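Local coordinates for protein methylenetetrahydrofolate--tRNA-(uracil-5-)-methyltransferase trmFO (Thermus thermophilus, PDB 3G5S) that catalyses the folate-dependent methylation of uridine 54 in tRNA to 5-methyluridine, using FAD as cofactor and NADH or NADPH as reductant, at residues 9-14 / 45-50; 78-83 / 101-106. All blocks are in the same frame, centred on the assembly; numbering follows the deposited sequence.

Contact 1 (9-14 / 45-50); sequences AGLAGS and RFAEIV. With FAD (flavin-adenine dinucleotide), chain B.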
# COMPACT_ATOMS: atom_id res chain seq x y z
N ALA A 9 -2.00 -15.40 9.87
CA ALA A 9 -1.80 -14.74 11.16
C ALA A 9 -0.57 -13.83 11.13
O ALA A 9 0.28 -13.89 12.03
CB ALA A 9 -1.68 -15.77 12.26
N GLY A 10 -0.49 -13.00 10.10
CA GLY A 10 0.54 -11.98 10.02
C GLY A 10 0.05 -10.68 10.63
O GLY A 10 -0.75 -10.66 11.57
N LEU A 11 0.53 -9.56 10.10
CA LEU A 11 0.14 -8.26 10.62
C LEU A 11 -1.37 -8.02 10.46
O LEU A 11 -2.06 -7.64 11.41
CB LEU A 11 0.93 -7.14 9.92
CG LEU A 11 2.32 -6.83 10.47
CD1 LEU A 11 2.23 -6.09 11.81
CD2 LEU A 11 3.22 -8.06 10.60
N ALA A 12 -1.87 -8.25 9.25
CA ALA A 12 -3.28 -8.00 8.97
C ALA A 12 -4.21 -9.00 9.66
O ALA A 12 -5.21 -8.61 10.24
CB ALA A 12 -3.54 -8.01 7.46
N GLY A 13 -3.87 -10.28 9.59
CA GLY A 13 -4.75 -11.30 10.13
C GLY A 13 -4.81 -11.22 11.64
O GLY A 13 -5.87 -11.46 12.24
N SER A 14 -3.69 -10.90 12.27
CA SER A 14 -3.68 -10.77 13.72
C SER A 14 -4.61 -9.64 14.16
O SER A 14 -5.38 -9.79 15.11
CB SER A 14 -2.27 -10.54 14.25
OG SER A 14 -1.44 -11.68 14.07
N ARG A 45 5.38 -17.42 15.25
CA ARG A 45 4.68 -16.33 15.92
C ARG A 45 3.70 -15.62 15.02
O ARG A 45 3.94 -15.45 13.82
CB ARG A 45 5.69 -15.31 16.44
CG ARG A 45 6.62 -15.82 17.52
CD ARG A 45 5.97 -15.75 18.88
NE ARG A 45 6.92 -16.06 19.95
CZ ARG A 45 7.78 -15.19 20.47
NH1 ARG A 45 8.61 -15.57 21.44
NH2 ARG A 45 7.83 -13.94 20.01
N PHE A 46 2.59 -15.17 15.60
CA PHE A 46 1.68 -14.30 14.88
C PHE A 46 2.31 -12.92 14.74
O PHE A 46 2.98 -12.44 15.64
CB PHE A 46 0.34 -14.17 15.61
CG PHE A 46 -0.33 -15.49 15.91
CD1 PHE A 46 -0.06 -16.63 15.15
CD2 PHE A 46 -1.26 -15.59 16.93
CE1 PHE A 46 -0.69 -17.83 15.43
CE2 PHE A 46 -1.89 -16.79 17.21
CZ PHE A 46 -1.61 -17.91 16.46
N ALA A 47 2.08 -12.30 13.58
CA ALA A 47 2.56 -10.96 13.31
C ALA A 47 4.09 -10.86 13.40
O ALA A 47 4.64 -9.84 13.82
CB ALA A 47 1.88 -9.93 14.22
N GLU A 48 4.77 -11.91 12.97
CA GLU A 48 6.21 -11.86 12.82
C GLU A 48 6.60 -10.73 11.88
O GLU A 48 6.01 -10.58 10.80
CB GLU A 48 6.73 -13.20 12.27
CG GLU A 48 8.22 -13.17 11.93
CD GLU A 48 8.76 -14.51 11.43
OE1 GLU A 48 8.10 -15.56 11.60
OE2 GLU A 48 9.87 -14.51 10.87
N ILE A 49 7.59 -9.95 12.29
CA ILE A 49 8.14 -8.87 11.49
C ILE A 49 9.32 -9.44 10.71
O ILE A 49 10.32 -9.83 11.30
CB ILE A 49 8.63 -7.73 12.41
CG1 ILE A 49 7.45 -7.11 13.17
CG2 ILE A 49 9.39 -6.67 11.61
CD1 ILE A 49 6.59 -6.19 12.34
N VAL A 50 9.20 -9.50 9.39
CA VAL A 50 10.19 -10.24 8.60
C VAL A 50 11.42 -9.43 8.17
O VAL A 50 12.42 -10.00 7.77
CB VAL A 50 9.57 -10.94 7.36
CG1 VAL A 50 8.51 -11.93 7.80
CG2 VAL A 50 9.03 -9.92 6.38
PA FAD B . 2.18 -11.35 6.43
O1A FAD B . 3.23 -11.95 5.54
O2A FAD B . 2.62 -10.59 7.64
O5B FAD B . 1.16 -12.48 6.93
C5B FAD B . 0.62 -13.43 6.05
C4B FAD B . 0.48 -14.73 6.82
O4B FAD B . -0.25 -15.66 6.04
C3B FAD B . 1.84 -15.38 7.09
O3B FAD B . 1.98 -15.69 8.46
C2B FAD B . 1.84 -16.63 6.22
O2B FAD B . 2.56 -17.72 6.76
C1B FAD B . 0.36 -16.95 6.13
N9A FAD B . -0.12 -17.70 4.96
C8A FAD B . 0.16 -17.47 3.64
N7A FAD B . -0.56 -18.32 2.89
C5A FAD B . -1.31 -19.09 3.73
C6A FAD B . -2.22 -20.11 3.52
N6A FAD B . -2.68 -20.43 2.30
N1A FAD B . -2.82 -20.68 4.61
C2A FAD B . -2.52 -20.29 5.89
N3A FAD B . -1.61 -19.27 6.11
C4A FAD B . -1.03 -18.71 5.03
N1 FAD B . 6.91 -3.85 5.34
C2 FAD B . 7.35 -2.74 6.02
O2 FAD B . 6.55 -1.91 6.43
N3 FAD B . 8.70 -2.57 6.23
C4 FAD B . 9.65 -3.48 5.80
O4 FAD B . 10.85 -3.30 6.01
C4X FAD B . 9.19 -4.61 5.11
N5 FAD B . 10.08 -5.55 4.64
C5X FAD B . 9.61 -6.66 3.97
C6 FAD B . 10.52 -7.61 3.51
C7 FAD B . 10.07 -8.73 2.83
C7M FAD B . 11.06 -9.75 2.33
C8 FAD B . 8.71 -8.91 2.61
C8M FAD B . 8.22 -10.12 1.87
C9 FAD B . 7.80 -7.96 3.07
C9A FAD B . 8.24 -6.83 3.75
N10 FAD B . 7.34 -5.87 4.20
C10 FAD B . 7.83 -4.78 4.88
C1' FAD B . 6.03 -5.69 3.45
C2' FAD B . 4.78 -5.90 4.31
O2' FAD B . 4.41 -4.73 5.03
C3' FAD B . 4.91 -7.10 5.24
O3' FAD B . 5.02 -8.24 4.42
C4' FAD B . 3.72 -7.27 6.18
O4' FAD B . 4.06 -8.27 7.13
C5' FAD B . 2.44 -7.63 5.44
O5' FAD B . 1.45 -8.04 6.36
P FAD B . 0.38 -9.15 5.92
O1P FAD B . -0.33 -8.73 4.68
O2P FAD B . -0.45 -9.44 7.13
O3P FAD B . 1.27 -10.41 5.50

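Contact 2 (78-83 / 101-106); sequences VMEAAD and SGYITE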
# COMPACT_ATOMS: atom_id res chain seq x y z
N VAL A 78 -1.78 -4.41 17.35
CA VAL A 78 -0.46 -4.12 16.79
C VAL A 78 0.13 -2.86 17.42
O VAL A 78 1.31 -2.84 17.79
CB VAL A 78 -0.51 -4.05 15.25
CG1 VAL A 78 0.71 -3.35 14.68
CG2 VAL A 78 -0.65 -5.46 14.68
N MSE A 79 -0.67 -1.81 17.59
CA MSE A 79 -0.15 -0.60 18.23
C MSE A 79 0.16 -0.82 19.72
O MSE A 79 1.14 -0.27 20.22
CB MSE A 79 -1.07 0.59 18.02
CG MSE A 79 -1.11 1.09 16.59
SE MSE A 79 0.63 1.54 15.86
CE MSE A 79 1.12 2.91 17.15
N GLU A 80 -0.66 -1.60 20.42
CA GLU A 80 -0.36 -1.93 21.81
C GLU A 80 0.99 -2.62 21.90
O GLU A 80 1.84 -2.28 22.72
CB GLU A 80 -1.42 -2.87 22.39
CG GLU A 80 -2.77 -2.25 22.63
CD GLU A 80 -3.73 -3.18 23.36
OE1 GLU A 80 -3.31 -4.29 23.76
OE2 GLU A 80 -4.90 -2.81 23.52
N ALA A 81 1.18 -3.62 21.04
CA ALA A 81 2.41 -4.38 21.02
C ALA A 81 3.59 -3.47 20.71
O ALA A 81 4.65 -3.61 21.31
CB ALA A 81 2.32 -5.50 19.99
N ALA A 82 3.41 -2.58 19.75
CA ALA A 82 4.49 -1.68 19.36
C ALA A 82 4.86 -0.72 20.49
O ALA A 82 6.03 -0.46 20.75
CB ALA A 82 4.11 -0.91 18.12
N ASP A 83 3.84 -0.18 21.16
CA ASP A 83 4.07 0.75 22.25
C ASP A 83 4.81 0.08 23.41
O ASP A 83 5.65 0.70 24.06
CB ASP A 83 2.74 1.36 22.72
CG ASP A 83 2.20 2.41 21.75
OD1 ASP A 83 3.01 3.06 21.05
OD2 ASP A 83 0.98 2.62 21.70
N SER A 101 6.00 -9.60 18.48
CA SER A 101 5.23 -10.76 18.03
C SER A 101 4.83 -11.65 19.21
O SER A 101 3.79 -12.29 19.18
CB SER A 101 6.00 -11.56 16.98
OG SER A 101 7.07 -12.25 17.58
N GLY A 102 5.66 -11.67 20.24
CA GLY A 102 5.36 -12.45 21.43
C GLY A 102 4.09 -11.97 22.12
O GLY A 102 3.24 -12.77 22.49
N TYR A 103 3.98 -10.66 22.29
CA TYR A 103 2.81 -10.07 22.93
C TYR A 103 1.55 -10.34 22.12
O TYR A 103 0.52 -10.74 22.67
CB TYR A 103 3.02 -8.56 23.12
CG TYR A 103 1.84 -7.82 23.73
CD1 TYR A 103 1.70 -7.72 25.11
CD2 TYR A 103 0.88 -7.21 22.93
CE1 TYR A 103 0.64 -7.03 25.67
CE2 TYR A 103 -0.18 -6.53 23.48
CZ TYR A 103 -0.31 -6.44 24.85
OH TYR A 103 -1.37 -5.76 25.40
N ILE A 104 1.62 -10.13 20.82
CA ILE A 104 0.48 -10.36 19.94
C ILE A 104 0.04 -11.83 19.99
O ILE A 104 -1.15 -12.13 20.10
CB ILE A 104 0.81 -9.93 18.50
CG1 ILE A 104 0.99 -8.40 18.45
CG2 ILE A 104 -0.26 -10.38 17.54
CD1 ILE A 104 1.57 -7.89 17.17
N THR A 105 1.01 -12.73 19.93
CA THR A 105 0.72 -14.15 19.95
C THR A 105 0.07 -14.57 21.26
O THR A 105 -0.89 -15.33 21.28
CB THR A 105 2.00 -14.97 19.70
OG1 THR A 105 2.55 -14.63 18.42
CG2 THR A 105 1.69 -16.46 19.74
N GLU A 106 0.59 -14.05 22.37
CA GLU A 106 0.03 -14.36 23.69
C GLU A 106 -1.40 -13.84 23.84
O GLU A 106 -2.28 -14.56 24.33
CB GLU A 106 0.92 -13.80 24.80
CG GLU A 106 2.30 -14.44 24.88
CD GLU A 106 3.10 -13.94 26.06
OE1 GLU A 106 2.53 -13.81 27.17
OE2 GLU A 106 4.31 -13.67 25.90

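Contact 1 (9-14 / 45-50)
A9 and G10 lie against F46 and A47, with the CA atoms of G10 and A47 4.0 Å apart. Segment 9-14 holds the dinucleotide-binding turn and helix start of a Rossmann-type fold: G10 and G13 belong to the GxGxxG motif, and G10 is the N-cap of helix 11-22. Segment 45-50 is a loop that opens with a type II turn from R45 to E48. One backbone hydrogen bond joins them, A47 N to A9 O (2.9 Å, 162° at the hydrogen). F46 CA adds a CH...O contact to the same oxygen. The FAD pyrophosphate sits at the helix start, where A12 N donates to O2P at 2.8 Å and L11 N weakly to O2A. G10 CA passes close to FAD O5B. The methyl of A9 packs obliquely on the F46 ring, CB to CD1 3.4 Å. L11 extends its CD2 branch between the loop and the cofactor: this methyl lies 4.2 Å from I49 CD1 and 3.6 Å from FAD O4'. S14 OG, anti to its carbonyl carbon (chi1 -68°), turns back to G10 O at 2.8 Å. S14 N reaches that oxygen from the opposite face of the carbonyl plane, and S14 OG also rests 3.4 Å from F46 CB.

Contact 2 (78-83 / 101-106)
Y103 and I104 touch V78, E80 and A81 where two helices pack against each other. Helix 77-84 and helix 97-109 belong to the FAD-binding, Rossmann-type part of the protein. Their short segments run roughly antiparallel, at 138°, with axes 8.9 Å apart. The apolar contacts centre on A81. A81 CB touches I104 CG1 at 3.5 Å and Y103 CD2 at 3.7 Å, meeting the ring obliquely. On the next turn back, V78 CG2 meets I104 CD1 at 4.1 Å. L77 extends this apolar side, touching both Y103 and I104. The polar contact is a single hydrogen bond between two partly exposed side chains. Y103 CG stands anti to the backbone N (chi1 178°), which sends the ring across to helix 77-84 and its hydroxyl past A81 to E80. Replacing Y103 with an alanine would probably leave E80 without its hydroxyl partner and open a gap beside A81. R107 lies close to both polar ends, with a weak hydrogen bond to Y103 OH and a long, weak ion pair to E80. Y103 OH donates to E80 OE1 at 2.9 Å, on the anti side and 27° out of the carboxylate plane.

In the fold
Both contacts are largely buried, with centres 10 Å apart, and loop 45-50 of contact 1 packs on helix 97-109 of contact 2. Contact 1 lies against the cofactor. Its polar chemistry is mainly backbone: a loop is tied to the glycine-rich turn, and amides face the pyrophosphate. Contact 2 lies farther from the centre of the chain. It relies on side chains, with an apolar inner side and a tyrosine-carboxylate hydrogen bond between partly exposed residues. Loop 45-50 bridges the two. F46 N probably hydrogen-bonds to T105 OG1, and R45 NH2 probably to S101 OG, while R45 forms a salt bridge with E98. A47 touches I104, and V78 approaches L11, so the helix pair packs behind the FAD-binding turn.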